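Local structure of inosine-uridine preferring nucleoside hydrolase family protein (Bacillus anthracis, 2C40) at residues G152-R156 / R278-T282; I189-T195 / R286-V291. The protein belongs to the inosine-uridine preferring nucleoside hydrolase family and binds a calcium ion and alpha-D-ribofuranose in one pocket. One frame throughout, in Å; residues are numbered along the deposited sequence.

Contact 1: G152-R156 / R278-T282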
loop_
_atom_site.group_PDB
_atom_site.type_symbol
_atom_site.label_atom_id
_atom_site.label_comp_id
_atom_site.label_asym_id
_atom_site.label_seq_id
_atom_site.Cartn_x
_atom_site.Cartn_y
_atom_site.Cartn_z
ATOM N N GLY A 152 2.287 1.592 24.441
ATOM C CA GLY A 152 2.065 3.017 24.666
ATOM C C GLY A 152 3.228 3.635 25.417
ATOM O O GLY A 152 4.063 2.939 26.032
ATOM N N GLY A 153 3.307 4.956 25.303
ATOM C CA GLY A 153 4.196 5.774 26.117
ATOM C C GLY A 153 5.609 5.819 25.600
ATOM O O GLY A 153 5.961 5.082 24.682
ATOM N N THR A 154 6.376 6.728 26.199
ATOM C CA THR A 154 7.823 6.811 26.046
ATOM C C THR A 154 8.423 7.632 27.204
ATOM O O THR A 154 7.770 8.545 27.774
ATOM C CB THR A 154 8.229 7.406 24.635
ATOM O OG1 THR A 154 9.636 7.337 24.437
ATOM C CG2 THR A 154 7.758 8.874 24.443
ATOM N N PHE A 155 9.652 7.281 27.560
ATOM C CA PHE A 155 10.392 7.979 28.625
ATOM C C PHE A 155 11.643 8.662 28.078
ATOM O O PHE A 155 12.391 9.257 28.833
ATOM C CB PHE A 155 10.686 7.040 29.821
ATOM C CG PHE A 155 9.424 6.454 30.447
ATOM C CD1 PHE A 155 8.985 5.197 30.092
ATOM C CD2 PHE A 155 8.690 7.172 31.353
ATOM C CE1 PHE A 155 7.833 4.684 30.614
ATOM C CE2 PHE A 155 7.520 6.671 31.895
ATOM C CZ PHE A 155 7.093 5.420 31.535
ATOM N N ARG A 156 11.807 8.646 26.761
ATOM C CA ARG A 156 12.702 9.603 26.084
ATOM C C ARG A 156 12.131 11.020 26.100
ATOM O O ARG A 156 10.922 11.224 26.293
ATOM C CB ARG A 156 12.889 9.248 24.627
ATOM C CG ARG A 156 13.656 7.962 24.369
ATOM C CD ARG A 156 13.216 7.447 23.045
ATOM N NE ARG A 156 14.063 6.436 22.449
ATOM C CZ ARG A 156 13.739 5.804 21.323
ATOM N NH1 ARG A 156 12.602 6.072 20.723
ATOM N NH2 ARG A 156 14.545 4.881 20.808
ATOM N N ARG A 278 2.038 12.705 27.556
ATOM C CA ARG A 278 3.386 12.419 28.087
ATOM C C ARG A 278 3.361 11.495 29.317
ATOM O O ARG A 278 2.615 11.720 30.244
ATOM C CB ARG A 278 4.136 13.716 28.446
ATOM C CG ARG A 278 5.674 13.559 28.516
ATOM C CD ARG A 278 6.323 14.682 29.270
ATOM N NE ARG A 278 6.293 15.982 28.579
ATOM C CZ ARG A 278 6.722 17.112 29.155
ATOM N NH1 ARG A 278 7.221 17.086 30.370
ATOM N NH2 ARG A 278 6.680 18.267 28.517
ATOM N N THR A 279 4.207 10.457 29.281
ATOM C CA THR A 279 4.448 9.570 30.384
ATOM C C THR A 279 5.790 9.938 30.974
ATOM O O THR A 279 6.787 10.086 30.243
ATOM C CB THR A 279 4.488 8.098 29.922
ATOM O OG1 THR A 279 5.412 7.953 28.837
ATOM C CG2 THR A 279 3.104 7.610 29.509
ATOM N N VAL A 280 5.811 10.061 32.307
ATOM C CA VAL A 280 6.910 10.648 33.051
ATOM C C VAL A 280 7.214 9.755 34.267
ATOM O O VAL A 280 6.312 9.430 35.017
ATOM C CB VAL A 280 6.526 12.090 33.561
ATOM C CG1 VAL A 280 7.657 12.719 34.346
ATOM C CG2 VAL A 280 6.128 12.985 32.415
ATOM N N GLU A 281 8.478 9.379 34.458
ATOM C CA GLU A 281 8.873 8.613 35.641
ATOM C C GLU A 281 8.973 9.559 36.846
ATOM O O GLU A 281 9.675 10.556 36.764
ATOM C CB GLU A 281 10.197 7.879 35.411
ATOM C CG GLU A 281 10.666 7.135 36.664
ATOM C CD GLU A 281 12.030 6.456 36.561
ATOM O OE1 GLU A 281 12.421 5.799 37.570
ATOM O OE2 GLU A 281 12.692 6.583 35.510
ATOM N N THR A 282 8.232 9.249 37.910
ATOM C CA THR A 282 8.141 10.062 39.124
ATOM C C THR A 282 8.232 9.103 40.289
ATOM O O THR A 282 7.641 8.035 40.206
ATOM C CB THR A 282 6.748 10.735 39.317
ATOM O OG1 THR A 282 6.158 11.127 38.077
ATOM C CG2 THR A 282 6.884 11.962 40.212
HETATM O O HOH W 1 5.882 10.333 26.761
#

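Contact 2: I189-T195 / R286-V291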
loop_
_atom_site.group_PDB
_atom_site.type_symbol
_atom_site.label_atom_id
_atom_site.label_comp_id
_atom_site.label_asym_id
_atom_site.label_seq_id
_atom_site.Cartn_x
_atom_site.Cartn_y
_atom_site.Cartn_z
ATOM N N ILE A 189 -4.688 -2.468 38.681
ATOM C CA ILE A 189 -4.299 -3.481 37.725
ATOM C C ILE A 189 -2.794 -3.442 37.519
ATOM O O ILE A 189 -2.213 -2.365 37.610
ATOM C CB ILE A 189 -5.040 -3.155 36.410
ATOM C CG1 ILE A 189 -6.431 -3.783 36.458
ATOM C CG2 ILE A 189 -4.260 -3.593 35.186
ATOM C CD1 ILE A 189 -7.427 -3.016 35.648
ATOM N N GLU A 190 -2.174 -4.599 37.255
ATOM C CA GLU A 190 -0.763 -4.653 36.804
ATOM C C GLU A 190 -0.614 -4.294 35.280
ATOM O O GLU A 190 -1.394 -4.755 34.431
ATOM C CB GLU A 190 -0.117 -6.027 37.106
ATOM C CG GLU A 190 0.211 -6.358 38.623
ATOM C CD GLU A 190 0.945 -5.211 39.382
ATOM O OE1 GLU A 190 2.078 -4.836 38.989
ATOM O OE2 GLU A 190 0.363 -4.655 40.358
ATOM N N ILE A 191 0.386 -3.471 34.968
ATOM C CA ILE A 191 0.621 -2.952 33.608
ATOM C C ILE A 191 2.044 -3.236 33.135
ATOM O O ILE A 191 3.032 -2.799 33.748
ATOM C CB ILE A 191 0.385 -1.406 33.506
ATOM C CG1 ILE A 191 -0.997 -1.024 34.056
ATOM C CG2 ILE A 191 0.500 -0.917 32.082
ATOM C CD1 ILE A 191 -1.326 0.367 33.887
ATOM N N ASP A 192 2.122 -4.033 32.064
ATOM C CA ASP A 192 3.303 -4.180 31.276
ATOM C C ASP A 192 3.202 -3.194 30.086
ATOM O O ASP A 192 2.204 -3.183 29.343
ATOM C CB ASP A 192 3.460 -5.627 30.783
ATOM C CG ASP A 192 3.514 -6.679 31.939
ATOM O OD1 ASP A 192 3.976 -6.392 33.064
ATOM O OD2 ASP A 192 3.087 -7.824 31.676
ATOM N N LEU A 193 4.253 -2.387 29.927
ATOM C CA LEU A 193 4.361 -1.332 28.890
ATOM C C LEU A 193 5.405 -1.690 27.856
ATOM O O LEU A 193 6.578 -1.863 28.205
ATOM C CB LEU A 193 4.896 -0.009 29.442
ATOM C CG LEU A 193 4.008 1.181 29.693
ATOM C CD1 LEU A 193 4.846 2.448 29.805
ATOM C CD2 LEU A 193 2.924 1.313 28.629
ATOM N N ILE A 194 4.976 -1.772 26.597
ATOM C CA ILE A 194 5.916 -1.702 25.461
ATOM C C ILE A 194 5.935 -0.223 24.967
ATOM O O ILE A 194 5.005 0.262 24.305
ATOM C CB ILE A 194 5.581 -2.730 24.357
ATOM C CG1 ILE A 194 5.858 -4.146 24.847
ATOM C CG2 ILE A 194 6.395 -2.490 23.094
ATOM C CD1 ILE A 194 4.867 -4.692 25.863
ATOM N N THR A 195 6.973 0.492 25.379
ATOM C CA THR A 195 7.191 1.889 25.004
ATOM C C THR A 195 7.815 1.995 23.612
ATOM O O THR A 195 8.323 1.000 23.076
ATOM C CB THR A 195 8.104 2.573 26.014
ATOM O OG1 THR A 195 9.435 1.995 25.936
ATOM C CG2 THR A 195 7.515 2.455 27.456
ATOM N N ARG A 286 2.611 5.573 39.789
ATOM C CA ARG A 286 2.196 4.189 39.914
ATOM C C ARG A 286 3.132 3.236 39.131
ATOM O O ARG A 286 3.761 3.625 38.126
ATOM C CB ARG A 286 0.751 4.000 39.461
ATOM C CG ARG A 286 0.522 4.222 37.976
ATOM C CD ARG A 286 -0.597 3.302 37.445
ATOM N NE ARG A 286 -0.129 1.951 37.354
ATOM C CZ ARG A 286 -0.857 0.844 37.481
ATOM N NH1 ARG A 286 -2.183 0.850 37.634
ATOM N NH2 ARG A 286 -0.205 -0.309 37.434
ATOM N N PRO A 287 3.284 2.005 39.640
ATOM C CA PRO A 287 4.178 1.028 39.028
ATOM C C PRO A 287 3.757 0.504 37.647
ATOM O O PRO A 287 2.600 0.105 37.406
ATOM C CB PRO A 287 4.242 -0.083 40.080
ATOM C CG PRO A 287 2.960 0.064 40.845
ATOM C CD PRO A 287 2.730 1.505 40.921
ATOM N N VAL A 288 4.745 0.513 36.768
ATOM C CA VAL A 288 4.605 0.091 35.410
ATOM C C VAL A 288 5.870 -0.710 35.095
ATOM O O VAL A 288 6.969 -0.325 35.459
ATOM C CB VAL A 288 4.331 1.344 34.496
ATOM C CG1 VAL A 288 4.866 1.214 33.213
ATOM C CG2 VAL A 288 2.821 1.596 34.376
ATOM N N HIS A 289 5.679 -1.838 34.425
ATOM C CA HIS A 289 6.738 -2.783 34.071
ATOM C C HIS A 289 7.124 -2.596 32.602
ATOM O O HIS A 289 6.471 -3.064 31.692
ATOM C CB HIS A 289 6.239 -4.205 34.361
ATOM C CG HIS A 289 5.655 -4.356 35.734
ATOM N ND1 HIS A 289 6.425 -4.335 36.876
ATOM C CD2 HIS A 289 4.373 -4.491 36.149
ATOM C CE1 HIS A 289 5.645 -4.464 37.932
ATOM N NE2 HIS A 289 4.396 -4.552 37.518
ATOM N N VAL A 290 8.215 -1.886 32.401
ATOM C CA VAL A 290 8.627 -1.405 31.117
ATOM C C VAL A 290 9.559 -2.401 30.419
ATOM O O VAL A 290 10.602 -2.780 30.943
ATOM C CB VAL A 290 9.321 -0.003 31.252
ATOM C CG1 VAL A 290 9.771 0.504 29.882
ATOM C CG2 VAL A 290 8.367 1.014 31.867
ATOM N N VAL A 291 9.182 -2.802 29.213
ATOM C CA VAL A 291 9.941 -3.809 28.508
ATOM C C VAL A 291 11.236 -3.170 28.002
ATOM O O VAL A 291 11.240 -2.003 27.591
ATOM C CB VAL A 291 9.120 -4.414 27.380
ATOM C CG1 VAL A 291 9.974 -5.289 26.433
ATOM C CG2 VAL A 291 7.975 -5.216 27.980
HETATM O O HOH W 2 1.882 -2.354 37.380
#

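Contact 1: G152-R156 / R278-T282
The loop 152-156 comes up to strand 279-281 without pairing with it, the nearest alpha carbons being Gly-153 CA and Thr-279 CA, 5.7 Å apart. A side chain makes the direct bond: Thr-279 OG1 donates to Thr-154 O at 2.7 Å, approaching from above the carbonyl plane. The hydroxyl reaches it from a position between its own backbone N and carbonyl carbon (chi1 52°), while Thr-279 CG2 lies 4.0 Å from Gly-153 CA. A water donates to Thr-154 O as well and accepts from Thr-279 N, so the carbonyl is gripped twice and the strand's first amide is tied to the loop through solvent. Strand 279-281 is an outermost strand of the mixed sheet within this chain, and the loop follows strand 145-151, whose end reaches the ribose pocket; there Glu-171 accepts from Gly-153 N. The Phe-155 ring crosses Thr-279 at about a right angle, with Thr-279 OG1 over one face, 3.9 Å above the plane and offset toward the rim. Phe-155 CE2 packs on Thr-279 CB at 3.9 Å, and the ring edge faces Glu-281 N, which lies 3.8 Å from Phe-155 CD2. Ile-265 and Ser-267 of strand 261-269 also touch this ring.

Contact 2: I189-T195 / R286-V291
Ile-191 lays its CD1 over the centre of the Arg-286 guanidinium, 3.6 Å above the plane, the two side chains crossing at about a right angle. The arginine folds back on its own strand through bends at chi2 and chi3. End-on, Arg-286 NH1 and NH2 both donate to Ile-189 O, the NH2 bond being the shorter at 2.9 Å; side-on, NE and NH2 both donate to Pro-287 O, NH2 at 2.8 Å. Both acceptors lie close to the guanidinium plane, fixing the group's rotation, and NH1 has a further partner in Trp-185 O. Beyond the arginine the strands run parallel, with Asp-192 beside His-289 and Leu-193 beside Val-290. His-289 N donates to Ile-191 O, Leu-193 N to His-289 O and Val-291 N to Leu-193 O. This pairing joins the parallel part of the mixed sheet to the strand that continues it towards antiparallel strand 261-269. On the sheet face of Leu-193 and Val-290, Val-288 CG1 packs 3.6 Å from Leu-193 CG. Ile-194 and Val-291 lie side by side, Ile-194 CD1 against Val-291 CG2. On the face of Asp-192, His-289 NE2 gives Glu-190 OE1 a nearly straight bond of 2.8 Å (174°), in the ring plane, although carboxylate and ring are turned 48° apart. Glu-190 arrives there by a bend at chi2 (-47°). His-289 ND1 is hydrogen-bonded to Thr-264 OG1, so both ring nitrogens are engaged and the ring's rotation is set. A water donates to Glu-190 OE1 and Pro-287 O and accepts from Ile-191 N, linking the Glu-190/His-289 pair to the carbonyl that holds Arg-286. The carboxylate probably polarises the imidazole and might favour its protonation, while the guanidinium charge is probably stabilised by the backbone carbonyls of Ile-189, Pro-287 and Trp-185.

In the fold
Both contacts belong to one mixed sheet, but contact 2 joins neighbouring strands within it, whereas contact 1 sets a loop against its edge strand 279-281. They meet where Gly-152 N probably bonds to Ile-194 O; the loop of contact 1 continues strand 145-151, which neighbours 191-194. Strands 279-281 and 286-292 follow each other in the chain, with 261-269 between them in the sheet. Both contacts are partly buried: contact 2 has seven buried residues of twelve, contact 1, farther from the chain's centre, three of six. Contact 2 (580 Å²) combines regular backbone pairing and apolar packing with charged groups at its more exposed start; contact 1 (208 Å²) relies on a hydroxyl, a water and an aromatic ring.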